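Local coordinates for protein glutathione transferase (Phanerochaete chrysosporium, PDB 4F0C) that binds oxidized glutathione and, as a fungal Ure2p-type member of the glutathione transferase family, probably catalyses glutathione-dependent reactions, at residues A[21-26]-A[173-178]; A[73-78]-A[108-113]; A[158-163]-A[205-210]. All blocks are in the same frame, centred on the assembly; numbering follows the deposited sequence.

The three contacts lie in the core of a glutathione transferase and in its helical C-terminal domain. Contact 1 joins helix 18-28 of the thioredoxin-like N-terminal domain to helix 174-184 of the all-helical C-terminal domain, its centre about 4 Å from that of the chain. Contact 2, its centre 11 Å away, lies inside the loop that contact 1 closes and pairs helix 74-85 with helix 96-126. Together they join the two domains beside the glutathione site, and both touch the ligand. Contact 3 stays within the C-terminal domain, 12 Å from contact 1 and 17 Å from contact 2 between centres; its segments alternate with those of contact 1 along the chain, and L207 packs on V174.

Contact 1. Residues A[21-26]-A[173-178]; sequences VDMLLR and FVIWNA. With GDS (oxidized glutathione disulfide), chain B.
M23 reaches across from helix 18-28 to lay its thioether end against V174 and I175 of helix 174-184. From CB the side chain leaves with CG turned away from its own carbonyl carbon (chi1 -76°), and beyond CG it runs out fully extended. CB and CG therefore act as a spacer over a wide backbone gap, the nearest CA atoms, those of M23 and I175, being 9.2 Å apart. SD is the first atom to meet the other helix, lying 4.1 Å from CB of V174. The terminal methyl goes further: M23 CE rests 3.8 Å from V174 CG1 and also 4.2 Å from I175 CD1. No polar atom takes part, and a long, unbranched, flexible methionine suits such a span, while the beta-branched valine and isoleucine offer methyl groups for it to settle on.

Beside this apolar bridge D22 and R26, one helical turn apart, form a side-on salt bridge, with R26 NE 2.7 Å from D22 OD1 and that oxygen lying in the guanidinium plane, while R26 NH2 donates to D22 OD2. Beyond the bridge W176 extends toward the ligand, its CZ2 3.6 Å from CB5 of the glutathione disulfide; its indole NE1 is hydrogen-bonded to N17.

The contact is buried between the two domains. Helix 211-227 lines it as well, since M23 touches S216 and L217, I175 also packs on L217, and E215 takes the remaining end of R26. V174 is backed by I208 of helix 198-209, and V21 and L24 turn to helix 74-85. M23 thus links the N-terminal domain to the C-terminal helices.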
loop_
_atom_site.group_PDB
_atom_site.type_symbol
_atom_site.label_atom_id
_atom_site.label_comp_id
_atom_site.label_asym_id
_atom_site.label_seq_id
_atom_site.Cartn_x
_atom_site.Cartn_y
_atom_site.Cartn_z
ATOM N N VAL A 21 10.292 1.652 10.712
ATOM C CA VAL A 21 10.105 0.907 11.943
ATOM C C VAL A 21 11.211 1.266 12.938
ATOM O O VAL A 21 10.941 1.454 14.107
ATOM C CB VAL A 21 10.129 -0.603 11.683
ATOM C CG1 VAL A 21 9.941 -1.367 12.979
ATOM C CG2 VAL A 21 8.982 -0.963 10.692
ATOM N N ASP A 22 12.457 1.305 12.468
ATOM C CA ASP A 22 13.559 1.777 13.316
ATOM C C ASP A 22 13.216 3.134 13.976
ATOM O O ASP A 22 13.402 3.311 15.189
ATOM C CB ASP A 22 14.835 1.866 12.463
ATOM C CG ASP A 22 16.062 2.310 13.263
ATOM O OD1 ASP A 22 16.261 3.539 13.457
ATOM O OD2 ASP A 22 16.825 1.420 13.674
ATOM N N MET A 23 12.720 4.094 13.184
ATOM C CA MET A 23 12.328 5.412 13.731
ATOM C C MET A 23 11.301 5.281 14.864
ATOM O O MET A 23 11.466 5.878 15.920
ATOM C CB MET A 23 11.703 6.284 12.640
ATOM C CG MET A 23 12.722 6.870 11.687
ATOM S SD MET A 23 11.977 7.694 10.260
ATOM C CE MET A 23 13.463 7.910 9.262
ATOM N N LEU A 24 10.236 4.515 14.627
ATOM C CA LEU A 24 9.188 4.365 15.644
ATOM C C LEU A 24 9.698 3.692 16.911
ATOM O O LEU A 24 9.361 4.107 18.020
ATOM C CB LEU A 24 7.952 3.619 15.088
ATOM C CG LEU A 24 6.869 3.317 16.154
ATOM C CD1 LEU A 24 6.301 4.648 16.680
ATOM C CD2 LEU A 24 5.757 2.509 15.494
ATOM N N LEU A 25 10.512 2.650 16.749
ATOM C CA LEU A 25 11.047 1.953 17.923
ATOM C C LEU A 25 11.911 2.914 18.763
ATOM O O LEU A 25 11.836 2.903 19.995
ATOM C CB LEU A 25 11.868 0.729 17.504
ATOM C CG LEU A 25 11.058 -0.440 16.913
ATOM C CD1 LEU A 25 12.013 -1.469 16.326
ATOM C CD2 LEU A 25 10.160 -1.096 17.956
ATOM N N ARG A 26 12.721 3.740 18.092
ATOM C CA ARG A 26 13.536 4.728 18.819
ATOM C C ARG A 26 12.664 5.774 19.509
ATOM O O ARG A 26 12.945 6.148 20.639
ATOM C CB ARG A 26 14.553 5.415 17.903
ATOM C CG ARG A 26 15.637 4.482 17.388
ATOM C CD ARG A 26 16.712 5.189 16.510
ATOM N NE ARG A 26 17.424 4.136 15.794
ATOM C CZ ARG A 26 18.461 3.458 16.270
ATOM N NH1 ARG A 26 19.010 3.780 17.440
ATOM N NH2 ARG A 26 18.970 2.463 15.549
ATOM N N PHE A 173 6.080 8.475 6.152
ATOM C CA PHE A 173 6.502 9.136 4.910
ATOM C C PHE A 173 7.951 9.602 4.914
ATOM O O PHE A 173 8.490 9.963 3.854
ATOM C CB PHE A 173 5.647 10.399 4.626
ATOM C CG PHE A 173 4.270 10.111 4.104
ATOM C CD1 PHE A 173 4.018 10.127 2.743
ATOM C CD2 PHE A 173 3.210 9.874 4.973
ATOM C CE1 PHE A 173 2.734 9.872 2.258
ATOM C CE2 PHE A 173 1.935 9.619 4.499
ATOM C CZ PHE A 173 1.686 9.637 3.127
ATOM N N VAL A 174 8.568 9.645 6.094
ATOM C CA VAL A 174 9.829 10.365 6.244
ATOM C C VAL A 174 10.944 9.771 5.389
ATOM O O VAL A 174 11.608 10.504 4.651
ATOM C CB VAL A 174 10.270 10.433 7.729
ATOM C CG1 VAL A 174 11.691 11.010 7.826
ATOM C CG2 VAL A 174 9.282 11.313 8.510
ATOM N N ILE A 175 11.159 8.453 5.481
ATOM C CA ILE A 175 12.373 7.886 4.857
ATOM C C ILE A 175 12.367 8.025 3.321
ATOM O O ILE A 175 13.380 8.446 2.738
ATOM C CB ILE A 175 12.714 6.446 5.330
ATOM C CG1 ILE A 175 14.133 6.047 4.881
ATOM C CG2 ILE A 175 11.649 5.422 4.860
ATOM C CD1 ILE A 175 15.273 6.788 5.614
ATOM N N TRP A 176 11.229 7.746 2.678
ATOM C CA TRP A 176 11.163 7.922 1.224
ATOM C C TRP A 176 11.227 9.392 0.809
ATOM O O TRP A 176 11.765 9.715 -0.260
ATOM C CB TRP A 176 9.919 7.266 0.630
ATOM C CG TRP A 176 10.068 5.778 0.391
ATOM C CD1 TRP A 176 9.461 4.764 1.095
ATOM C CD2 TRP A 176 10.867 5.142 -0.623
ATOM N NE1 TRP A 176 9.842 3.552 0.578
ATOM C CE2 TRP A 176 10.688 3.752 -0.483
ATOM C CE3 TRP A 176 11.694 5.620 -1.657
ATOM C CZ2 TRP A 176 11.322 2.826 -1.314
ATOM C CZ3 TRP A 176 12.327 4.701 -2.488
ATOM C CH2 TRP A 176 12.136 3.322 -2.315
ATOM N N ASN A 177 10.673 10.289 1.620
ATOM C CA ASN A 177 10.794 11.724 1.280
ATOM C C ASN A 177 12.230 12.186 1.353
ATOM O O ASN A 177 12.682 12.980 0.524
ATOM C CB ASN A 177 9.880 12.618 2.138
ATOM C CG ASN A 177 8.430 12.572 1.674
ATOM O OD1 ASN A 177 8.145 12.205 0.525
ATOM N ND2 ASN A 177 7.509 12.965 2.547
ATOM N N ALA A 178 12.967 11.675 2.337
ATOM C CA ALA A 178 14.367 12.067 2.479
ATOM C C ALA A 178 15.151 11.556 1.265
ATOM O O ALA A 178 15.984 12.260 0.709
ATOM C CB ALA A 178 14.967 11.498 3.801
HETATM N N1 GDS B . 5.398 -2.714 0.851
HETATM C CA1 GDS B . 6.654 -3.279 1.475
HETATM C C1 GDS B . 6.919 -2.648 2.899
HETATM O OE1 GDS B . 6.596 -1.441 3.107
HETATM O OE2 GDS B . 7.379 -3.425 3.785
HETATM C CB1 GDS B . 7.916 -3.035 0.574
HETATM C CG1 GDS B . 9.189 -3.625 1.224
HETATM C CD1 GDS B . 10.323 -3.518 0.255
HETATM O O1 GDS B . 10.251 -3.011 -0.853
HETATM N N2 GDS B . 11.508 -4.047 0.723
HETATM C CA2 GDS B . 12.730 -4.058 -0.105
HETATM C C2 GDS B . 13.196 -5.477 -0.324
HETATM O O2 GDS B . 13.183 -6.279 0.614
HETATM C CB2 GDS B . 13.900 -3.362 0.629
HETATM S SG2 GDS B . 13.622 -1.577 0.674
HETATM N N3 GDS B . 13.690 -5.775 -1.544
HETATM C CA3 GDS B . 14.189 -7.099 -1.795
HETATM C C3 GDS B . 13.664 -7.634 -3.122
HETATM O OE3 GDS B . 14.197 -8.663 -3.590
HETATM O OE4 GDS B . 12.688 -7.026 -3.597
HETATM N N4 GDS B . 9.860 -0.838 -2.669
HETATM C CA4 GDS B . 8.553 -0.285 -3.049
HETATM C C4 GDS B . 7.815 0.160 -1.752
HETATM O OE5 GDS B . 8.502 0.570 -0.781
HETATM O OE6 GDS B . 6.570 0.086 -1.790
HETATM C C5 GDS B . 10.956 -0.677 -3.480
HETATM O O5 GDS B . 10.929 -0.069 -4.552
HETATM C CA5 GDS B . 12.281 -1.264 -3.010
HETATM N N5 GDS B . 13.138 -1.619 -4.176
HETATM C CB5 GDS B . 12.968 -0.212 -2.134
HETATM S SG5 GDS B . 14.384 -0.950 -1.231
HETATM C CA6 GDS B . 12.963 -5.106 -6.387
HETATM C C6 GDS B . 12.574 -4.463 -7.779
HETATM O OE7 GDS B . 12.610 -5.186 -8.798
HETATM O OE8 GDS B . 12.239 -3.259 -7.768
HETATM N N6 GDS B . 12.848 -6.563 -6.456
HETATM C CB6 GDS B . 14.406 -4.629 -6.046
HETATM C CG6 GDS B . 14.457 -3.167 -5.578
HETATM C CD6 GDS B . 13.577 -2.953 -4.353
HETATM O O6 GDS B . 13.265 -3.823 -3.531
#

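Contact 2. Residues A[73-78]-A[108-113]; sequences ESDAIL and FQASGQ. With GDS (oxidized glutathione disulfide), chain B.
Q109 brings its amide oxygen to the carboxylate of D75, with OE1 2.7 Å from D75 OD2 and the two flat groups turned 66° apart. Its chain leaves CB with CG opposite the backbone N (chi1 -171°) and then bends at chi2, which carries the amide toward D75. K20 is a shared partner: its ammonium forms a salt bridge with D75 OD1 and hydrogen bonds with Q109 OE1 and S74 OG, probably offsetting the D75 charge. The other end of the amide donates from NE2 to Q113 OE1 at 2.8 Å, nearly straight, consistent with its orientation, since K20 donates to OE1. A110 follows, its methyl 3.4 Å from D75 OD2; so small a residue lets the helices come close, with 6.9 Å between the CA atoms of D75 and A110. S111 turns to the second subunit, where its OG meets E73. Q113 closes the segment, its NE2 bonded to F173 O.

On segment 73-78, S74 N donates to GDS OE2 at 2.9 Å, S74 OG holds OE1, and E73 OE1 accepts from N1. This Glu-Ser pair at the start of helix 74-85 is characteristic of the G-site in the thioredoxin-like domain of glutathione transferases, where it grips the gamma-glutamyl end.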
loop_
_atom_site.group_PDB
_atom_site.type_symbol
_atom_site.label_atom_id
_atom_site.label_comp_id
_atom_site.label_asym_id
_atom_site.label_seq_id
_atom_site.Cartn_x
_atom_site.Cartn_y
_atom_site.Cartn_z
ATOM N N GLU A 73 5.344 -6.238 6.235
ATOM C CA GLU A 73 4.833 -4.964 5.705
ATOM C C GLU A 73 5.165 -3.865 6.703
ATOM O O GLU A 73 4.590 -3.809 7.801
ATOM C CB GLU A 73 3.330 -4.968 5.364
ATOM C CG GLU A 73 2.987 -5.722 4.061
ATOM C CD GLU A 73 3.693 -5.133 2.832
ATOM O OE1 GLU A 73 3.738 -3.899 2.677
ATOM O OE2 GLU A 73 4.227 -5.925 2.016
ATOM N N SER A 74 6.111 -3.012 6.333
ATOM C CA SER A 74 6.533 -1.908 7.200
ATOM C C SER A 74 5.365 -1.160 7.869
ATOM O O SER A 74 5.419 -0.893 9.070
ATOM C CB SER A 74 7.455 -0.916 6.443
ATOM O OG SER A 74 6.824 -0.307 5.304
ATOM N N ASP A 75 4.304 -0.831 7.118
ATOM C CA ASP A 75 3.264 -0.003 7.730
ATOM C C ASP A 75 2.359 -0.816 8.660
ATOM O O ASP A 75 1.779 -0.268 9.619
ATOM C CB ASP A 75 2.400 0.738 6.676
ATOM C CG ASP A 75 3.144 1.882 6.011
ATOM O OD1 ASP A 75 4.329 2.171 6.368
ATOM O OD2 ASP A 75 2.524 2.527 5.148
ATOM N N ALA A 76 2.202 -2.108 8.372
ATOM C CA ALA A 76 1.486 -2.959 9.339
ATOM C C ALA A 76 2.283 -3.125 10.629
ATOM O O ALA A 76 1.709 -3.182 11.721
ATOM C CB ALA A 76 1.160 -4.320 8.739
ATOM N N ILE A 77 3.603 -3.231 10.504
ATOM C CA ILE A 77 4.479 -3.240 11.679
ATOM C C ILE A 77 4.302 -1.970 12.533
ATOM O O ILE A 77 4.222 -2.055 13.781
ATOM C CB ILE A 77 5.966 -3.407 11.260
ATOM C CG1 ILE A 77 6.158 -4.781 10.600
ATOM C CG2 ILE A 77 6.925 -3.271 12.480
ATOM C CD1 ILE A 77 7.516 -4.930 9.924
ATOM N N LEU A 78 4.218 -0.813 11.872
ATOM C CA LEU A 78 3.995 0.440 12.608
ATOM C C LEU A 78 2.685 0.374 13.400
ATOM O O LEU A 78 2.661 0.759 14.564
ATOM C CB LEU A 78 3.977 1.671 11.687
ATOM C CG LEU A 78 5.242 1.957 10.855
ATOM C CD1 LEU A 78 5.018 3.133 9.864
ATOM C CD2 LEU A 78 6.468 2.242 11.766
ATOM N N PHE A 108 -2.115 5.370 1.911
ATOM C CA PHE A 108 -1.613 6.277 0.864
ATOM C C PHE A 108 -0.078 6.218 0.797
ATOM O O PHE A 108 0.514 6.143 -0.285
ATOM C CB PHE A 108 -2.125 7.718 1.048
ATOM C CG PHE A 108 -1.522 8.702 0.049
ATOM C CD1 PHE A 108 -1.534 8.424 -1.302
ATOM C CD2 PHE A 108 -0.929 9.880 0.478
ATOM C CE1 PHE A 108 -0.963 9.333 -2.258
ATOM C CE2 PHE A 108 -0.370 10.796 -0.454
ATOM C CZ PHE A 108 -0.389 10.510 -1.826
ATOM N N GLN A 109 0.559 6.225 1.958
ATOM C CA GLN A 109 2.019 6.087 1.980
ATOM C C GLN A 109 2.408 4.754 1.306
ATOM O O GLN A 109 3.307 4.699 0.451
ATOM C CB GLN A 109 2.547 6.087 3.426
ATOM C CG GLN A 109 4.086 6.178 3.498
ATOM C CD GLN A 109 4.766 4.838 3.157
ATOM O OE1 GLN A 109 4.351 3.778 3.640
ATOM N NE2 GLN A 109 5.824 4.886 2.320
ATOM N N ALA A 110 1.775 3.665 1.736
ATOM C CA ALA A 110 2.205 2.328 1.293
ATOM C C ALA A 110 1.982 2.043 -0.195
ATOM O O ALA A 110 2.750 1.272 -0.812
ATOM C CB ALA A 110 1.519 1.239 2.138
ATOM N N SER A 111 0.930 2.626 -0.762
ATOM C CA SER A 111 0.537 2.303 -2.139
ATOM C C SER A 111 0.936 3.427 -3.101
ATOM O O SER A 111 1.121 3.215 -4.295
ATOM C CB SER A 111 -0.989 2.041 -2.224
ATOM O OG SER A 111 -1.746 3.205 -1.889
ATOM N N GLY A 112 1.041 4.639 -2.578
ATOM C CA GLY A 112 1.194 5.813 -3.441
ATOM C C GLY A 112 2.567 6.466 -3.277
ATOM O O GLY A 112 3.017 7.142 -4.182
ATOM N N GLN A 113 3.230 6.280 -2.130
ATOM C CA GLN A 113 4.603 6.813 -1.998
ATOM C C GLN A 113 5.665 5.737 -2.287
ATOM O O GLN A 113 6.356 5.843 -3.292
ATOM C CB GLN A 113 4.853 7.462 -0.636
ATOM C CG GLN A 113 6.235 8.176 -0.538
ATOM C CD GLN A 113 6.704 8.387 0.899
ATOM O OE1 GLN A 113 6.630 7.489 1.727
ATOM N NE2 GLN A 113 7.236 9.587 1.181
HETATM N N1 GDS B . 5.398 -2.714 0.851
HETATM C CA1 GDS B . 6.654 -3.279 1.475
HETATM C C1 GDS B . 6.919 -2.648 2.899
HETATM O OE1 GDS B . 6.596 -1.441 3.107
HETATM O OE2 GDS B . 7.379 -3.425 3.785
HETATM C CB1 GDS B . 7.916 -3.035 0.574
HETATM C CG1 GDS B . 9.189 -3.625 1.224
HETATM C CD1 GDS B . 10.323 -3.518 0.255
HETATM O O1 GDS B . 10.251 -3.011 -0.853
HETATM N N2 GDS B . 11.508 -4.047 0.723
HETATM C CA2 GDS B . 12.730 -4.058 -0.105
HETATM C C2 GDS B . 13.196 -5.477 -0.324
HETATM O O2 GDS B . 13.183 -6.279 0.614
HETATM C CB2 GDS B . 13.900 -3.362 0.629
HETATM S SG2 GDS B . 13.622 -1.577 0.674
HETATM N N3 GDS B . 13.690 -5.775 -1.544
HETATM C CA3 GDS B . 14.189 -7.099 -1.795
HETATM C C3 GDS B . 13.664 -7.634 -3.122
HETATM O OE3 GDS B . 14.197 -8.663 -3.590
HETATM O OE4 GDS B . 12.688 -7.026 -3.597
HETATM N N4 GDS B . 9.860 -0.838 -2.669
HETATM C CA4 GDS B . 8.553 -0.285 -3.049
HETATM C C4 GDS B . 7.815 0.160 -1.752
HETATM O OE5 GDS B . 8.502 0.570 -0.781
HETATM O OE6 GDS B . 6.570 0.086 -1.790
HETATM C C5 GDS B . 10.956 -0.677 -3.480
HETATM O O5 GDS B . 10.929 -0.069 -4.552
HETATM C CA5 GDS B . 12.281 -1.264 -3.010
HETATM N N5 GDS B . 13.138 -1.619 -4.176
HETATM C CB5 GDS B . 12.968 -0.212 -2.134
HETATM S SG5 GDS B . 14.384 -0.950 -1.231
HETATM C CA6 GDS B . 12.963 -5.106 -6.387
HETATM C C6 GDS B . 12.574 -4.463 -7.779
HETATM O OE7 GDS B . 12.610 -5.186 -8.798
HETATM O OE8 GDS B . 12.239 -3.259 -7.768
HETATM N N6 GDS B . 12.848 -6.563 -6.456
HETATM C CB6 GDS B . 14.406 -4.629 -6.046
HETATM C CG6 GDS B . 14.457 -3.167 -5.578
HETATM C CD6 GDS B . 13.577 -2.953 -4.353
HETATM O O6 GDS B . 13.265 -3.823 -3.531
#

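Contact 3. Residues A[158-163]-A[205-210]; sequences RQWLVA and TALITR. With SO4 (sulfate ion), chain C.
W160 overlaps A206 and L207 with the six-membered end of its indole, CZ3 lying 3.9 Å from L207 CD2 and CH2 4.3 Å from A206 CB. The ring meets both obliquely, and the leucine and tryptophan side chains run past one another in opposite directions. CG stands beside the backbone N, chi1 -59°, which swings the long indole toward helix 198-209 across a gap of 10.1 Å between the CA atoms of W160 and L207, a reach suited to a broad aromatic. Q159 CG lies over one face of the ring, toward its rim. L207 also packs on L166.

R158, two residues earlier, points its guanidinium to the sulfate. Its NH1 donates to L161 O at 2.9 Å and to sulfate O3, while NH2 meets sulfate O4 at 2.7 Å almost straight; W105 and Q104 of the same chain and W72 of the second subunit also hold this ion, probably left from crystallisation. With an alanine here, L161 O would probably lose the donor that ties the loop to itself and the sulfate its charged mate.

Between W160, A206 and L207 the join is wholly apolar, resting on shape and buried hydrocarbon, while R202 of the same helix adds weak hydrogen bonds to the carbonyls of R158 and Q159.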
loop_
_atom_site.group_PDB
_atom_site.type_symbol
_atom_site.label_atom_id
_atom_site.label_comp_id
_atom_site.label_asym_id
_atom_site.label_seq_id
_atom_site.Cartn_x
_atom_site.Cartn_y
_atom_site.Cartn_z
ATOM N N ARG A 158 -2.806 22.089 7.668
ATOM C CA ARG A 158 -2.790 21.297 8.901
ATOM C C ARG A 158 -1.344 21.058 9.283
ATOM O O ARG A 158 -0.490 20.967 8.400
ATOM C CB ARG A 158 -3.524 19.938 8.746
ATOM C CG ARG A 158 -2.876 18.974 7.752
ATOM C CD ARG A 158 -3.726 17.676 7.587
ATOM N NE ARG A 158 -4.955 17.923 6.788
ATOM C CZ ARG A 158 -5.728 16.946 6.304
ATOM N NH1 ARG A 158 -5.406 15.673 6.546
ATOM N NH2 ARG A 158 -6.806 17.235 5.561
ATOM N N GLN A 159 -1.076 20.975 10.585
ATOM C CA GLN A 159 0.297 20.810 11.062
ATOM C C GLN A 159 0.806 19.391 10.798
ATOM O O GLN A 159 1.975 19.194 10.445
ATOM C CB GLN A 159 0.379 21.117 12.565
ATOM C CG GLN A 159 1.813 21.053 13.065
ATOM C CD GLN A 159 1.969 21.547 14.469
ATOM O OE1 GLN A 159 0.979 21.808 15.180
ATOM N NE2 GLN A 159 3.222 21.686 14.894
ATOM N N TRP A 160 -0.075 18.418 11.009
ATOM C CA TRP A 160 0.233 16.979 10.920
ATOM C C TRP A 160 -0.921 16.327 10.162
ATOM O O TRP A 160 -2.013 16.889 10.100
ATOM C CB TRP A 160 0.279 16.362 12.339
ATOM C CG TRP A 160 1.286 16.985 13.260
ATOM C CD1 TRP A 160 1.037 17.721 14.378
ATOM C CD2 TRP A 160 2.711 16.899 13.144
ATOM N NE1 TRP A 160 2.232 18.113 14.973
ATOM C CE2 TRP A 160 3.269 17.621 14.230
ATOM C CE3 TRP A 160 3.571 16.283 12.231
ATOM C CZ2 TRP A 160 4.642 17.752 14.416
ATOM C CZ3 TRP A 160 4.951 16.430 12.419
ATOM C CH2 TRP A 160 5.464 17.139 13.509
ATOM N N LEU A 161 -0.730 15.119 9.638
ATOM C CA LEU A 161 -1.771 14.541 8.772
ATOM C C LEU A 161 -3.092 14.245 9.478
ATOM O O LEU A 161 -4.147 14.451 8.901
ATOM C CB LEU A 161 -1.268 13.256 8.097
ATOM C CG LEU A 161 -0.177 13.571 7.070
ATOM C CD1 LEU A 161 0.490 12.268 6.581
ATOM C CD2 LEU A 161 -0.741 14.355 5.889
ATOM N N VAL A 162 -3.042 13.774 10.723
ATOM C CA VAL A 162 -4.279 13.361 11.399
ATOM C C VAL A 162 -4.359 13.903 12.784
ATOM O O VAL A 162 -3.362 13.904 13.504
ATOM C CB VAL A 162 -4.376 11.808 11.511
ATOM C CG1 VAL A 162 -5.751 11.407 12.060
ATOM C CG2 VAL A 162 -4.131 11.168 10.099
ATOM N N ALA A 163 -5.549 14.376 13.161
ATOM C CA ALA A 163 -5.839 14.731 14.549
ATOM C C ALA A 163 -4.944 15.826 15.129
ATOM O O ALA A 163 -4.842 15.947 16.354
ATOM C CB ALA A 163 -5.790 13.476 15.449
ATOM N N THR A 205 10.958 18.819 7.694
ATOM C CA THR A 205 12.066 19.306 8.510
ATOM C C THR A 205 11.774 19.110 9.984
ATOM O O THR A 205 12.669 18.769 10.766
ATOM C CB THR A 205 12.383 20.803 8.202
ATOM O OG1 THR A 205 12.760 20.901 6.830
ATOM C CG2 THR A 205 13.518 21.356 9.107
ATOM N N ALA A 206 10.525 19.332 10.374
ATOM C CA ALA A 206 10.162 19.152 11.764
ATOM C C ALA A 206 10.372 17.670 12.148
ATOM O O ALA A 206 10.884 17.373 13.229
ATOM C CB ALA A 206 8.725 19.603 12.022
ATOM N N LEU A 207 10.048 16.755 11.233
ATOM C CA LEU A 207 10.191 15.322 11.493
ATOM C C LEU A 207 11.648 14.901 11.631
ATOM O O LEU A 207 12.018 14.254 12.605
ATOM C CB LEU A 207 9.480 14.494 10.394
ATOM C CG LEU A 207 7.949 14.547 10.459
ATOM C CD1 LEU A 207 7.290 14.238 9.117
ATOM C CD2 LEU A 207 7.456 13.569 11.547
ATOM N N ILE A 208 12.494 15.283 10.682
ATOM C CA ILE A 208 13.869 14.782 10.692
ATOM C C ILE A 208 14.735 15.454 11.755
ATOM O O ILE A 208 15.828 14.981 12.041
ATOM C CB ILE A 208 14.558 14.896 9.313
ATOM C CG1 ILE A 208 14.757 16.359 8.913
ATOM C CG2 ILE A 208 13.763 14.126 8.233
ATOM C CD1 ILE A 208 15.510 16.523 7.585
ATOM N N THR A 209 14.247 16.538 12.352
ATOM C CA THR A 209 15.011 17.172 13.436
ATOM C C THR A 209 14.624 16.632 14.815
ATOM O O THR A 209 15.295 16.916 15.798
ATOM C CB THR A 209 14.951 18.735 13.379
ATOM O OG1 THR A 209 13.596 19.156 13.472
ATOM C CG2 THR A 209 15.485 19.223 12.070
ATOM N N ARG A 210 13.561 15.824 14.895
ATOM C CA ARG A 210 13.278 15.106 16.133
ATOM C C ARG A 210 14.447 14.153 16.448
ATOM O O ARG A 210 14.907 13.429 15.567
ATOM C CB ARG A 210 11.992 14.279 16.006
ATOM C CG ARG A 210 10.696 15.099 15.888
ATOM C CD ARG A 210 9.493 14.157 15.803
ATOM N NE ARG A 210 9.388 13.322 17.012
ATOM C CZ ARG A 210 8.862 13.739 18.159
ATOM N NH1 ARG A 210 8.419 14.991 18.270
ATOM N NH2 ARG A 210 8.793 12.913 19.200
HETATM S S SO4 C . -8.313 13.776 5.166
HETATM O O1 SO4 C . -8.276 12.800 4.067
HETATM O O2 SO4 C . -9.520 13.616 5.947
HETATM O O3 SO4 C . -7.270 13.574 6.199
HETATM O O4 SO4 C . -8.172 15.074 4.569
#